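Local coordinates for abhydrolase domain-containing protein (Exiguobacterium antarcticum, PDB 5H3H) that probably hydrolyses carboxylic esters as an alpha/beta-hydrolase esterase, and binds ethaneperoxoic acid in its pocket, consistent with perhydrolase activity, at residues 216-219 / 224-227; 124-127 / 132-135. All coordinates share one frame; numbering follows the deposited sequence.

Contact 1 of 2, residues 216-219 / 224-227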
ATOM      1  N   HIS B 216     -15.535  15.748  14.113  1.00 19.73           N
ATOM      2  CA  HIS B 216     -15.796  15.029  15.359  1.00 20.52           C
ATOM      3  C   HIS B 216     -16.595  15.906  16.350  1.00 22.03           C
ATOM      4  O   HIS B 216     -16.356  17.121  16.438  1.00 25.62           O
ATOM      5  CB  HIS B 216     -14.481  14.626  15.979  1.00 19.77           C
ATOM      6  CG  HIS B 216     -14.517  13.347  16.722  1.00 19.79           C
ATOM      7  ND1 HIS B 216     -13.829  12.247  16.289  1.00 20.56           N
ATOM      8  CD2 HIS B 216     -15.070  13.009  17.909  1.00 18.49           C
ATOM      9  CE1 HIS B 216     -13.975  11.266  17.170  1.00 22.39           C
ATOM     10  NE2 HIS B 216     -14.737  11.709  18.157  1.00 22.12           N
ATOM     11  N   GLY B 217     -17.555  15.263  17.022  1.00 22.85           N
ATOM     12  CA  GLY B 217     -18.392  15.882  18.064  1.00 24.33           C
ATOM     13  C   GLY B 217     -17.632  16.131  19.360  1.00 27.11           C
ATOM     14  O   GLY B 217     -16.970  15.226  19.909  1.00 26.99           O
ATOM     15  N   LYS B 218     -17.748  17.360  19.868  1.00 27.11           N
ATOM     16  CA  LYS B 218     -17.121  17.691  21.128  1.00 30.12           C
ATOM     17  C   LYS B 218     -17.694  16.811  22.239  1.00 30.09           C
ATOM     18  O   LYS B 218     -16.941  16.397  23.124  1.00 32.86           O
ATOM     19  CB  LYS B 218     -17.290  19.190  21.450  1.00 33.04           C
ATOM     20  CG  LYS B 218     -16.263  19.720  22.433  1.00 39.52           C
ATOM     21  CD  LYS B 218     -14.837  19.608  21.870  1.00 45.11           C
ATOM     22  CE  LYS B 218     -13.817  20.453  22.639  1.00 49.13           C
ATOM     23  NZ  LYS B 218     -13.906  20.248  24.120  1.00 47.45           N
ATOM     24  N   LYS B 219     -18.993  16.447  22.135  1.00 27.92           N
ATOM     25  CA  LYS B 219     -19.688  15.665  23.148  1.00 28.97           C
ATOM     26  C   LYS B 219     -19.851  14.162  22.929  1.00 26.37           C
ATOM     27  O   LYS B 219     -20.670  13.531  23.575  1.00 26.83           O
ATOM     28  CB  LYS B 219     -21.048  16.306  23.448  1.00 31.01           C
ATOM     29  CG  LYS B 219     -20.940  17.774  23.726  1.00 34.97           C
ATOM     30  CD  LYS B 219     -22.246  18.304  24.304  1.00 38.95           C
ATOM     31  CE  LYS B 219     -23.056  19.057  23.270  1.00 40.92           C
ATOM     32  NZ  LYS B 219     -24.496  19.087  23.637  1.00 44.11           N
ATOM     33  N   PRO B 224     -14.418   9.336  22.151  1.00 25.65           N
ATOM     34  CA  PRO B 224     -14.193  10.619  22.751  1.00 23.97           C
ATOM     35  C   PRO B 224     -13.400  11.584  21.848  1.00 24.56           C
ATOM     36  O   PRO B 224     -12.486  11.193  21.026  1.00 24.53           O
ATOM     37  CB  PRO B 224     -13.414  10.303  24.048  1.00 26.56           C
ATOM     38  CG  PRO B 224     -13.230   8.849  24.112  1.00 27.48           C
ATOM     39  CD  PRO B 224     -13.856   8.200  22.906  1.00 26.97           C
ATOM     40  N   PHE B 225     -13.734  12.840  22.001  1.00 21.44           N
ATOM     41  CA  PHE B 225     -13.090  13.869  21.208  1.00 24.31           C
ATOM     42  C   PHE B 225     -11.559  13.801  21.191  1.00 27.60           C
ATOM     43  O   PHE B 225     -10.942  14.162  20.146  1.00 25.97           O
ATOM     44  CB  PHE B 225     -13.541  15.228  21.651  1.00 25.24           C
ATOM     45  CG  PHE B 225     -13.014  16.316  20.785  1.00 27.26           C
ATOM     46  CD1 PHE B 225     -13.598  16.575  19.549  1.00 27.43           C
ATOM     47  CD2 PHE B 225     -11.911  17.082  21.185  1.00 31.24           C
ATOM     48  CE1 PHE B 225     -13.091  17.583  18.725  1.00 28.29           C
ATOM     49  CE2 PHE B 225     -11.415  18.116  20.366  1.00 28.23           C
ATOM     50  CZ  PHE B 225     -11.985  18.333  19.128  1.00 26.60           C
ATOM     51  N   GLU B 226     -10.952  13.338  22.311  1.00 30.09           N
ATOM     52  CA  GLU B 226      -9.511  13.113  22.374  1.00 30.02           C
ATOM     53  C   GLU B 226      -8.966  12.239  21.203  1.00 30.54           C
ATOM     54  O   GLU B 226      -7.831  12.475  20.719  1.00 27.20           O
ATOM     55  CB  GLU B 226      -9.071  12.553  23.722  1.00 32.81           C
ATOM     56  CG  GLU B 226      -9.188  13.558  24.867  1.00 36.43           C
ATOM     57  CD  GLU B 226     -10.472  13.460  25.673  1.00 41.48           C
ATOM     58  OE1 GLU B 226     -11.522  12.997  25.155  1.00 34.93           O
ATOM     59  OE2 GLU B 226     -10.418  13.849  26.862  1.00 47.70           O
ATOM     60  N   PHE B 227      -9.751  11.260  20.746  1.00 25.85           N
ATOM     61  CA  PHE B 227      -9.338  10.481  19.527  1.00 22.59           C
ATOM     62  C   PHE B 227      -9.054  11.432  18.355  1.00 23.51           C
ATOM     63  O   PHE B 227      -8.081  11.242  17.594  1.00 22.81           O
ATOM     64  CB  PHE B 227     -10.447   9.551  19.054  1.00 21.89           C
ATOM     65  CG  PHE B 227     -10.701   8.309  19.901  1.00 22.95           C
ATOM     66  CD1 PHE B 227     -10.130   8.099  21.148  1.00 22.79           C
ATOM     67  CD2 PHE B 227     -11.626   7.374  19.434  1.00 24.80           C
ATOM     68  CE1 PHE B 227     -10.442   6.966  21.891  1.00 26.28           C
ATOM     69  CE2 PHE B 227     -11.939   6.218  20.170  1.00 25.44           C
ATOM     70  CZ  PHE B 227     -11.345   6.021  21.413  1.00 27.35           C
TER
HETATM   71  O   HOH W   1     -15.819  13.775  23.709  1.00 24.86           O
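F225 lies beside the end of a strand, its ring covered on one face by K218 and bordered at the edge by backbone oxygens of G217 and H216. Followed outward, its CB passes the carbonyl oxygens of G217 and K218. With CG anti to the backbone N (chi1 -174°), the ring is carried alongside residues 216-218. CD1 then comes 3.6 Å from G217 O, near the ring plane, and CE1 faces H216 O in the same edge-on manner. Over the face, K218 CD sits 3.8 Å from the ring centroid and only 6° off its normal, a well-centred CH-pi contact; the bend of the lysine chain at chi2 (62°) lays CD and CE across the ring, CE toward CE2.

H216 runs past F225 in the opposite direction. Its CD2 is 3.9 Å from F225 CA, while its NE2 is hydrogen-bonded to the carbonyl of C223, which fixes the imidazole next to the helix start. A water joins the two backbones, donating to K218 O and accepting from F225 N at 2.9 Å each.

The contact belongs to a beta-alpha-beta unit: strand 211-217 leads through a short loop into helix 225-234, which returns to strand 239-243. That last strand pairs with H216 and K218 through F243, and its V242 touches both K218 and F225.

Contact 2 of 2, residues 124-127 / 132-135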
ATOM      1  N   ALA B 124     -10.558   5.606  15.971  1.00 27.37           N
ATOM      2  CA  ALA B 124      -9.132   5.544  15.599  1.00 29.97           C
ATOM      3  C   ALA B 124      -8.348   6.606  16.331  1.00 27.01           C
ATOM      4  O   ALA B 124      -8.920   7.628  16.655  1.00 25.96           O
ATOM      5  CB  ALA B 124      -8.933   5.692  14.100  1.00 27.88           C
ATOM      6  N   PRO B 125      -7.057   6.353  16.576  1.00 29.35           N
ATOM      7  CA  PRO B 125      -6.337   5.093  16.164  1.00 27.71           C
ATOM      8  C   PRO B 125      -6.642   3.804  16.913  1.00 27.10           C
ATOM      9  O   PRO B 125      -6.247   2.707  16.440  1.00 27.19           O
ATOM     10  CB  PRO B 125      -4.840   5.436  16.397  1.00 28.06           C
ATOM     11  CG  PRO B 125      -4.837   6.721  17.166  1.00 26.76           C
ATOM     12  CD  PRO B 125      -6.100   7.461  16.745  1.00 27.89           C
ATOM     13  N   VAL B 126      -7.302   3.923  18.064  0.50 23.15           N
ATOM     14  CA  VAL B 126      -7.715   2.788  18.837  0.50 22.21           C
ATOM     15  C   VAL B 126      -9.010   3.208  19.471  0.50 20.84           C
ATOM     16  O   VAL B 126      -9.191   4.346  19.869  0.50 17.00           O
ATOM     17  CB  VAL B 126      -6.752   2.416  19.983  1.00 25.06           C
ATOM     18  CG1 VAL B 126      -6.833   0.922  20.279  1.00 23.22           C
ATOM     19  CG2 VAL B 126      -5.317   2.824  19.708  1.00 27.13           C
ATOM     20  N   PHE B 127      -9.922   2.266  19.556  1.00 21.22           N
ATOM     21  CA  PHE B 127     -11.245   2.552  20.163  1.00 25.17           C
ATOM     22  C   PHE B 127     -11.220   2.362  21.694  1.00 28.03           C
ATOM     23  O   PHE B 127     -12.088   2.876  22.392  1.00 31.19           O
ATOM     24  CB  PHE B 127     -12.306   1.622  19.520  1.00 24.60           C
ATOM     25  CG  PHE B 127     -13.718   1.830  20.021  1.00 24.19           C
ATOM     26  CD1 PHE B 127     -14.389   3.000  19.762  1.00 24.26           C
ATOM     27  CD2 PHE B 127     -14.374   0.813  20.724  1.00 22.80           C
ATOM     28  CE1 PHE B 127     -15.685   3.193  20.193  1.00 24.39           C
ATOM     29  CE2 PHE B 127     -15.656   0.983  21.144  1.00 26.47           C
ATOM     30  CZ  PHE B 127     -16.333   2.178  20.873  1.00 24.83           C
ATOM     31  N   GLY B 132      -0.111   4.050  26.723  1.00 49.69           N
ATOM     32  CA  GLY B 132      -0.066   5.522  26.750  1.00 43.09           C
ATOM     33  C   GLY B 132      -1.134   6.126  25.842  1.00 45.25           C
ATOM     34  O   GLY B 132      -0.863   7.043  25.043  1.00 48.51           O
ATOM     35  N   TYR B 133      -2.353   5.588  25.946  1.00 43.35           N
ATOM     36  CA  TYR B 133      -3.495   6.031  25.132  1.00 38.43           C
ATOM     37  C   TYR B 133      -4.680   5.938  26.073  1.00 39.38           C
ATOM     38  O   TYR B 133      -5.492   5.021  25.984  1.00 37.69           O
ATOM     39  CB  TYR B 133      -3.613   5.138  23.891  1.00 33.70           C
ATOM     40  CG  TYR B 133      -4.617   5.559  22.853  1.00 33.15           C
ATOM     41  CD1 TYR B 133      -4.336   6.572  21.929  1.00 33.35           C
ATOM     42  CD2 TYR B 133      -5.858   4.932  22.780  1.00 30.52           C
ATOM     43  CE1 TYR B 133      -5.286   6.954  20.986  1.00 32.84           C
ATOM     44  CE2 TYR B 133      -6.789   5.272  21.833  1.00 30.99           C
ATOM     45  CZ  TYR B 133      -6.520   6.254  20.910  1.00 30.90           C
ATOM     46  OH  TYR B 133      -7.519   6.548  19.995  1.00 25.22           O
ATOM     47  N   PRO B 134      -4.758   6.877  27.028  1.00 37.57           N
ATOM     48  CA  PRO B 134      -5.742   6.750  28.105  1.00 39.00           C
ATOM     49  C   PRO B 134      -7.086   7.415  27.719  1.00 38.82           C
ATOM     50  O   PRO B 134      -7.623   8.267  28.442  1.00 38.24           O
ATOM     51  CB  PRO B 134      -5.041   7.471  29.255  1.00 38.49           C
ATOM     52  CG  PRO B 134      -4.361   8.621  28.545  1.00 39.95           C
ATOM     53  CD  PRO B 134      -3.845   8.014  27.261  1.00 39.70           C
ATOM     54  N   TYR B 135      -7.633   7.002  26.579  1.00 38.87           N
ATOM     55  CA  TYR B 135      -8.873   7.558  26.053  1.00 40.27           C
ATOM     56  C   TYR B 135      -9.751   6.428  25.536  1.00 37.81           C
ATOM     57  O   TYR B 135      -9.232   5.527  24.879  1.00 33.80           O
ATOM     58  CB  TYR B 135      -8.605   8.464  24.859  1.00 41.15           C
ATOM     59  CG  TYR B 135      -7.376   9.333  24.894  1.00 42.08           C
ATOM     60  CD1 TYR B 135      -7.343  10.512  25.656  1.00 44.18           C
ATOM     61  CD2 TYR B 135      -6.267   9.017  24.097  1.00 42.67           C
ATOM     62  CE1 TYR B 135      -6.230  11.345  25.639  1.00 44.55           C
ATOM     63  CE2 TYR B 135      -5.143   9.838  24.074  1.00 43.96           C
ATOM     64  CZ  TYR B 135      -5.127  11.001  24.836  1.00 48.57           C
ATOM     65  OH  TYR B 135      -3.986  11.802  24.810  1.00 49.05           O
TER
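The Y133 ring is sandwiched between aliphatic and aromatic neighbours. V126 CG2 lies over one face, 3.8 Å from the centroid and 21° off the normal, a CH-pi contact displaced toward the rim. The opposite face carries CD2 of Y135, 3.7 Å above the plane and likewise displaced toward the rim. The two tyrosine rings do not stack in parallel: Y133 CD1 meets the edge of the Y135 ring in its plane, while one face of Y135 is covered by CD of P134. P125 CG approaches the Y133 ring obliquely, 3.9 Å from CE1.

The phenol reaches across the loop because Y133 CG stands anti to the backbone N (chi1 -172°), extending the ring toward residues 124-126. There OH donates to V126 O at 2.8 Å. The C=O...donor angle of 132° and the position in the carbonyl plane place the hydroxyl on a lone pair of that oxygen. V126 is thus met twice, by its carbonyl at the ring's polar end and by its side chain along the ring, where CB comes to 3.4 Å from Y133 CE2. P125, preceded by a cis peptide bond, puts CD 3.7 Å from the same hydroxyl, so apolar carbon borders the hydrogen bond.

P134, next along the chain, is the centre of an inverse gamma turn, closed by a weak bond from Y135 N to Y133 O.

Both segments belong to the excursion between strand 114-120 and helix 139-149, and the tyrosine bridges two parts of it. Helix 225-234 packs against this excursion: V230 and M231 meet P125, and E226 and F227 meet Y135. From the loop between helix 186-198 and strand 211-217, R202 touches P125 and V126, and L201 shares a backbone hydrogen bond with P125.

In the fold
Contacts 1 and 2 have centres 12 Å apart and meet through the first turn of helix 225-234. F227 of contact 1 brings CZ to 3.1 Å from V126 O and CD1 to 3.2 Å from Y133 OH, so its ring packs beside the tyrosine hydrogen bond of contact 2; E226 CB reaches Y135 CD1 at 3.3 Å. Contact 2 includes F127, which touches the bound ethaneperoxoic acid, whereas the F227 side chain lies about 8 Å from that ligand. H216 of contact 1 touches residues of a probable S96-H248-D220 triad, and D220 falls in the loop between the contact 1 segments. Contact 2 thus reaches the pocket itself; the two contacts follow adjacent parallel strands, 211-217 and 114-120.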